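Local coordinates for DNA mismatch repair protein MutS (Thermus aquaticus, PDB 1EWQ) that binds mismatched DNA, probably as the recognition step of mismatch repair, and has a weak ATPase activity, at residues 168-172 / 252-258; 244-250 / 294-298. One frame throughout, in Å; residues are numbered along the deposited sequence.

Contact 1 of 2, residues 168-172 / 252-258; sequences DELFR and LPEATLR. With EDO (1,2-ethanediol), chain G.
The Phe-171 ring carries the side chain of Glu-254 on one face, where the carboxylate lies nearly parallel to the ring. At the ring's edge, in its plane, Leu-257 CD1 comes to 3.9 Å from Phe-171 CD2. The rim of the same ring, at CE1 and CZ, lies over one face of the Arg-258 guanidinium, the planes inclined at 45°, with Arg-258 NH2 3.6 Å from Phe-171 CE1. Arg-258 NE gives a nearly straight bond to Glu-254 OE2 (3.0 Å), a salt bridge in the guanidinium plane that ties the two groups packed on Phe-171. Glu-254 reaches across because its chain is fully extended, CG anti to the backbone N (chi1 -180°); its OE1 pairs with Arg-197. The Arg-172 guanidinium has 1,2-ethanediol, probably from the crystallisation liquor, over one face, while its NH1 meets Glu-169 OE2 at 2.6 Å in its own plane. The diol's O2 donates to Leu-252 O at 2.7 Å.

Asp-168 OD1 takes the backbone N-H of Glu-254 (2.8 Å, nearly straight) from above its carboxylate plane, and a water joins the same OD1 to Ala-255 N. A carboxylate of one helix thus takes one amide at the N-terminal end of another directly and a second through water, just after the N-cap Pro-253.

The two helical segments run at 30° with axes 9.9 Å apart, joining helix 163-173 of the MutS domain II region to helix 254-259. Leu-170 packs on strands 134-139 and 143-149 of the domain II sheet, while Thr-256 OG1 bonds Ile-622 O of strand 621-625 in the ATPase region.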
loop_
_atom_site.group_PDB
_atom_site.type_symbol
_atom_site.label_atom_id
_atom_site.label_comp_id
_atom_site.label_asym_id
_atom_site.label_seq_id
_atom_site.Cartn_x
_atom_site.Cartn_y
_atom_site.Cartn_z
ATOM N N ASP C 168 -14.002 19.072 -12.980
ATOM C CA ASP C 168 -12.716 19.762 -12.941
ATOM C C ASP C 168 -12.565 20.626 -11.700
ATOM O O ASP C 168 -11.494 20.674 -11.104
ATOM C CB ASP C 168 -12.506 20.643 -14.174
ATOM C CG ASP C 168 -12.101 19.854 -15.394
ATOM O OD1 ASP C 168 -11.482 18.783 -15.239
ATOM O OD2 ASP C 168 -12.386 20.321 -16.512
ATOM N N GLU C 169 -13.634 21.319 -11.316
ATOM C CA GLU C 169 -13.579 22.170 -10.135
ATOM C C GLU C 169 -13.332 21.317 -8.912
ATOM O O GLU C 169 -12.596 21.703 -8.012
ATOM C CB GLU C 169 -14.885 22.947 -9.933
ATOM C CG GLU C 169 -14.853 24.373 -10.417
ATOM C CD GLU C 169 -13.653 25.161 -9.909
ATOM O OE1 GLU C 169 -13.554 25.446 -8.703
ATOM O OE2 GLU C 169 -12.798 25.494 -10.740
ATOM N N LEU C 170 -13.962 20.151 -8.891
ATOM C CA LEU C 170 -13.825 19.229 -7.771
ATOM C C LEU C 170 -12.388 18.709 -7.704
ATOM O O LEU C 170 -11.762 18.727 -6.645
ATOM C CB LEU C 170 -14.819 18.065 -7.930
ATOM C CG LEU C 170 -15.063 17.055 -6.791
ATOM C CD1 LEU C 170 -13.777 16.342 -6.462
ATOM C CD2 LEU C 170 -15.597 17.759 -5.569
ATOM N N PHE C 171 -11.853 18.274 -8.841
ATOM C CA PHE C 171 -10.496 17.743 -8.866
ATOM C C PHE C 171 -9.409 18.720 -8.406
ATOM O O PHE C 171 -8.533 18.348 -7.627
ATOM C CB PHE C 171 -10.132 17.251 -10.256
ATOM C CG PHE C 171 -8.806 16.581 -10.308
ATOM C CD1 PHE C 171 -8.688 15.236 -9.986
ATOM C CD2 PHE C 171 -7.661 17.302 -10.622
ATOM C CE1 PHE C 171 -7.450 14.619 -9.973
ATOM C CE2 PHE C 171 -6.410 16.687 -10.609
ATOM C CZ PHE C 171 -6.305 15.349 -10.285
ATOM N N ARG C 172 -9.445 19.958 -8.888
ATOM C CA ARG C 172 -8.423 20.914 -8.479
ATOM C C ARG C 172 -8.414 21.136 -6.958
ATOM O O ARG C 172 -7.427 21.610 -6.413
ATOM C CB ARG C 172 -8.581 22.260 -9.225
ATOM C CG ARG C 172 -10.015 22.675 -9.508
ATOM C CD ARG C 172 -10.216 24.159 -9.890
ATOM N NE ARG C 172 -9.120 24.785 -10.638
ATOM C CZ ARG C 172 -9.287 25.806 -11.481
ATOM N NH1 ARG C 172 -10.507 26.297 -11.690
ATOM N NH2 ARG C 172 -8.245 26.362 -12.097
ATOM N N LEU C 252 -7.808 25.137 -15.386
ATOM C CA LEU C 252 -6.838 24.044 -15.284
ATOM C C LEU C 252 -7.569 22.700 -15.165
ATOM O O LEU C 252 -7.722 22.155 -14.072
ATOM C CB LEU C 252 -5.926 24.235 -14.071
ATOM C CG LEU C 252 -4.938 25.405 -14.108
ATOM C CD1 LEU C 252 -4.224 25.495 -12.764
ATOM C CD2 LEU C 252 -3.941 25.217 -15.234
ATOM N N PRO C 253 -8.042 22.160 -16.295
ATOM C CA PRO C 253 -8.754 20.878 -16.292
ATOM C C PRO C 253 -7.950 19.800 -15.569
ATOM O O PRO C 253 -6.732 19.913 -15.427
ATOM C CB PRO C 253 -8.908 20.563 -17.781
ATOM C CG PRO C 253 -9.034 21.911 -18.394
ATOM C CD PRO C 253 -7.976 22.720 -17.656
ATOM N N GLU C 254 -8.638 18.757 -15.115
ATOM C CA GLU C 254 -7.972 17.653 -14.440
ATOM C C GLU C 254 -6.890 17.042 -15.336
ATOM O O GLU C 254 -5.789 16.739 -14.878
ATOM C CB GLU C 254 -8.982 16.562 -14.065
ATOM C CG GLU C 254 -8.342 15.373 -13.343
ATOM C CD GLU C 254 -9.351 14.291 -12.978
ATOM O OE1 GLU C 254 -10.505 14.640 -12.624
ATOM O OE2 GLU C 254 -8.977 13.096 -13.028
ATOM N N ALA C 255 -7.209 16.858 -16.611
ATOM C CA ALA C 255 -6.252 16.269 -17.546
ATOM C C ALA C 255 -4.944 17.055 -17.550
ATOM O O ALA C 255 -3.858 16.481 -17.585
ATOM C CB ALA C 255 -6.849 16.237 -18.950
ATOM N N THR C 256 -5.069 18.376 -17.505
ATOM C CA THR C 256 -3.921 19.273 -17.503
ATOM C C THR C 256 -3.130 19.190 -16.201
ATOM O O THR C 256 -1.907 19.053 -16.215
ATOM C CB THR C 256 -4.376 20.729 -17.708
ATOM O OG1 THR C 256 -4.904 20.875 -19.029
ATOM C CG2 THR C 256 -3.219 21.693 -17.497
ATOM N N LEU C 257 -3.832 19.295 -15.077
ATOM C CA LEU C 257 -3.177 19.217 -13.777
ATOM C C LEU C 257 -2.415 17.907 -13.670
ATOM O O LEU C 257 -1.322 17.879 -13.106
ATOM C CB LEU C 257 -4.199 19.330 -12.642
ATOM C CG LEU C 257 -4.788 20.729 -12.428
ATOM C CD1 LEU C 257 -5.842 20.684 -11.357
ATOM C CD2 LEU C 257 -3.678 21.694 -12.044
ATOM N N ARG C 258 -2.982 16.835 -14.225
ATOM C CA ARG C 258 -2.344 15.516 -14.205
ATOM C C ARG C 258 -1.175 15.427 -15.184
ATOM O O ARG C 258 -0.103 14.929 -14.825
ATOM C CB ARG C 258 -3.350 14.406 -14.553
ATOM C CG ARG C 258 -4.325 14.015 -13.440
ATOM C CD ARG C 258 -5.277 12.903 -13.900
ATOM N NE ARG C 258 -6.111 12.385 -12.817
ATOM C CZ ARG C 258 -5.647 11.691 -11.776
ATOM N NH1 ARG C 258 -4.350 11.431 -11.673
ATOM N NH2 ARG C 258 -6.476 11.250 -10.838
HETATM C C1 EDO G . -10.868 24.597 -14.901
HETATM O O1 EDO G . -11.788 24.153 -15.927
HETATM C C2 EDO G . -11.108 23.840 -13.624
HETATM O O2 EDO G . -9.867 23.392 -13.111
HETATM O O HOH W 1 -10.061 17.113 -17.216
#

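Contact 2 of 2, residues 244-250 / 294-298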
loop_
_atom_site.group_PDB
_atom_site.type_symbol
_atom_site.label_atom_id
_atom_site.label_comp_id
_atom_site.label_asym_id
_atom_site.label_seq_id
_atom_site.Cartn_x
_atom_site.Cartn_y
_atom_site.Cartn_z
ATOM N N TYR C 244 -17.838 32.136 -5.507
ATOM C CA TYR C 244 -16.864 32.588 -6.497
ATOM C C TYR C 244 -17.179 32.208 -7.941
ATOM O O TYR C 244 -18.182 31.548 -8.225
ATOM C CB TYR C 244 -15.462 32.086 -6.110
ATOM C CG TYR C 244 -15.269 30.587 -6.208
ATOM C CD1 TYR C 244 -14.707 30.016 -7.348
ATOM C CD2 TYR C 244 -15.658 29.735 -5.164
ATOM C CE1 TYR C 244 -14.534 28.639 -7.456
ATOM C CE2 TYR C 244 -15.492 28.349 -5.262
ATOM C CZ TYR C 244 -14.926 27.819 -6.413
ATOM O OH TYR C 244 -14.736 26.471 -6.532
ATOM N N ASP C 245 -16.314 32.650 -8.848
ATOM C CA ASP C 245 -16.471 32.372 -10.264
ATOM C C ASP C 245 -15.184 31.803 -10.848
ATOM O O ASP C 245 -14.195 32.514 -10.996
ATOM C CB ASP C 245 -16.847 33.651 -11.009
ATOM C CG ASP C 245 -17.016 33.430 -12.499
ATOM O OD1 ASP C 245 -16.945 32.264 -12.965
ATOM O OD2 ASP C 245 -17.227 34.436 -13.206
ATOM N N PRO C 246 -15.184 30.502 -11.191
ATOM C CA PRO C 246 -13.992 29.866 -11.761
ATOM C C PRO C 246 -13.618 30.488 -13.101
ATOM O O PRO C 246 -12.460 30.454 -13.514
ATOM C CB PRO C 246 -14.403 28.400 -11.874
ATOM C CG PRO C 246 -15.896 28.483 -12.070
ATOM C CD PRO C 246 -16.289 29.537 -11.068
ATOM N N GLY C 247 -14.605 31.085 -13.758
ATOM C CA GLY C 247 -14.355 31.720 -15.039
ATOM C C GLY C 247 -13.480 32.953 -14.897
ATOM O O GLY C 247 -12.967 33.473 -15.884
ATOM N N ALA C 248 -13.305 33.424 -13.669
ATOM C CA ALA C 248 -12.494 34.607 -13.422
ATOM C C ALA C 248 -11.015 34.268 -13.233
ATOM O O ALA C 248 -10.197 35.151 -13.005
ATOM C CB ALA C 248 -13.025 35.356 -12.197
ATOM N N PHE C 249 -10.681 32.986 -13.322
ATOM C CA PHE C 249 -9.301 32.551 -13.163
ATOM C C PHE C 249 -8.882 31.672 -14.332
ATOM O O PHE C 249 -9.687 31.339 -15.198
ATOM C CB PHE C 249 -9.135 31.755 -11.862
ATOM C CG PHE C 249 -9.608 32.483 -10.642
ATOM C CD1 PHE C 249 -10.906 32.296 -10.163
ATOM C CD2 PHE C 249 -8.762 33.363 -9.972
ATOM C CE1 PHE C 249 -11.354 32.979 -9.032
ATOM C CE2 PHE C 249 -9.199 34.047 -8.846
ATOM C CZ PHE C 249 -10.500 33.856 -8.372
HETATM N N MSE C 250 -7.613 31.297 -14.361
HETATM C CA MSE C 250 -7.136 30.427 -15.423
HETATM C C MSE C 250 -7.740 29.040 -15.243
HETATM O O MSE C 250 -7.738 28.484 -14.142
HETATM C CB MSE C 250 -5.618 30.301 -15.393
HETATM C CG MSE C 250 -5.088 29.362 -16.466
HETATM SE SE MSE C 250 -3.273 28.799 -16.148
HETATM C CE MSE C 250 -2.354 30.308 -16.843
ATOM N N HIS C 294 -5.820 28.209 -8.731
ATOM C CA HIS C 294 -6.490 29.202 -9.573
ATOM C C HIS C 294 -5.575 30.361 -9.961
ATOM O O HIS C 294 -5.575 31.401 -9.301
ATOM C CB HIS C 294 -7.709 29.771 -8.839
ATOM C CG HIS C 294 -8.774 28.760 -8.560
ATOM N ND1 HIS C 294 -9.779 28.469 -9.458
ATOM C CD2 HIS C 294 -8.971 27.948 -7.500
ATOM C CE1 HIS C 294 -10.549 27.518 -8.961
ATOM N NE2 HIS C 294 -10.079 27.185 -7.773
ATOM N N PRO C 295 -4.770 30.189 -11.025
ATOM C CA PRO C 295 -3.873 31.269 -11.461
ATOM C C PRO C 295 -4.740 32.457 -11.878
ATOM O O PRO C 295 -5.852 32.270 -12.373
ATOM C CB PRO C 295 -3.129 30.659 -12.658
ATOM C CG PRO C 295 -3.171 29.160 -12.366
ATOM C CD PRO C 295 -4.565 28.961 -11.817
ATOM N N LEU C 296 -4.224 33.667 -11.696
ATOM C CA LEU C 296 -4.954 34.892 -12.033
ATOM C C LEU C 296 -4.940 35.249 -13.528
ATOM O O LEU C 296 -4.101 34.781 -14.290
ATOM C CB LEU C 296 -4.372 36.075 -11.239
ATOM C CG LEU C 296 -4.125 35.896 -9.737
ATOM C CD1 LEU C 296 -3.544 37.191 -9.169
ATOM C CD2 LEU C 296 -5.420 35.532 -9.015
ATOM N N LEU C 297 -5.887 36.090 -13.930
ATOM C CA LEU C 297 -5.996 36.551 -15.313
ATOM C C LEU C 297 -5.712 38.056 -15.362
ATOM O O LEU C 297 -5.641 38.646 -16.437
ATOM C CB LEU C 297 -7.412 36.319 -15.844
ATOM C CG LEU C 297 -7.994 34.906 -15.849
ATOM C CD1 LEU C 297 -9.454 34.950 -16.335
ATOM C CD2 LEU C 297 -7.151 34.027 -16.750
ATOM N N ASP C 298 -5.548 38.667 -14.194
ATOM C CA ASP C 298 -5.338 40.106 -14.101
ATOM C C ASP C 298 -3.895 40.549 -13.915
ATOM O O ASP C 298 -3.253 40.235 -12.914
ATOM C CB ASP C 298 -6.206 40.653 -12.974
ATOM C CG ASP C 298 -7.637 40.145 -13.058
ATOM O OD1 ASP C 298 -8.328 40.469 -14.056
ATOM O OD2 ASP C 298 -8.063 39.407 -12.135
HETATM O O HOH W 2 -7.835 36.623 -12.165
#
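Phe-249 and His-294 form an offset edge-to-face pair, the edge of the imidazole turned toward the phenyl face, with ring centroids 5.3 Å apart and planes at 63°. His-294 CB adds a CH-pi contact over the Phe-249 face, and Tyr-244 completes the aromatic cluster at an oblique angle to the histidine.

Among the apolar contacts, Leu-296 lies alongside Phe-249, pointing the same way, with Leu-296 CD2 4.1 Å from Phe-249 CE2 at the ring edge. Selenomethionine Met-250 crosses Pro-295 at about a right angle: its CB meets Pro-295 CB at 3.7 Å and its SE lies 3.8 Å from Pro-295 CG. Leu-297 reaches back over the peptides of 247-250, its CD1 approaching Ala-248 O to 3.4 Å and its CD2 lying near Met-250 N.

The direct hydrogen bond between the segments is Met-250 N to Pro-295 O, 2.8 Å and almost straight at 177°. Beside it, one water bridges the two backbones, donating to Ala-248 O and accepting from Leu-297 N (2.7 Å), and it also donates to Asp-298 OD2. Within 244-250, Asp-245 OD1 accepts from Gly-247 N in an Asx turn that opens the short 3-10 segment 246-248.

Two loops are joined here, one leading from strand 242-243 to helix 254-259, the other linking helices 282-293 and 299-314. Tyr-244 bonds backbone to backbone with Gly-157 of strand 154-160, and Leu-296 packs against helix 299-314.

Contacts 1 and 2 have centres about 14 Å apart, and their segments alternate along the chain: 168-172, 244-250, 252-258, 294-298. Residues 244-258 therefore serve both, with Arg-251 alone between the two middle segments. Helix 163-173 also takes part in the second site: Glu-169 OE1 probably bonds Tyr-244 OH (2.7 Å), and Arg-172 NH2 probably bonds Met-250 O (3.0 Å). Together the contacts join the domain II sheet and its helix to the start of the domain III region, through the chain that leads from one to the other. Both lie at least about 37 Å from the bound DNA by nearest atoms, so they do not touch it, consistent with a place in the connections between domains.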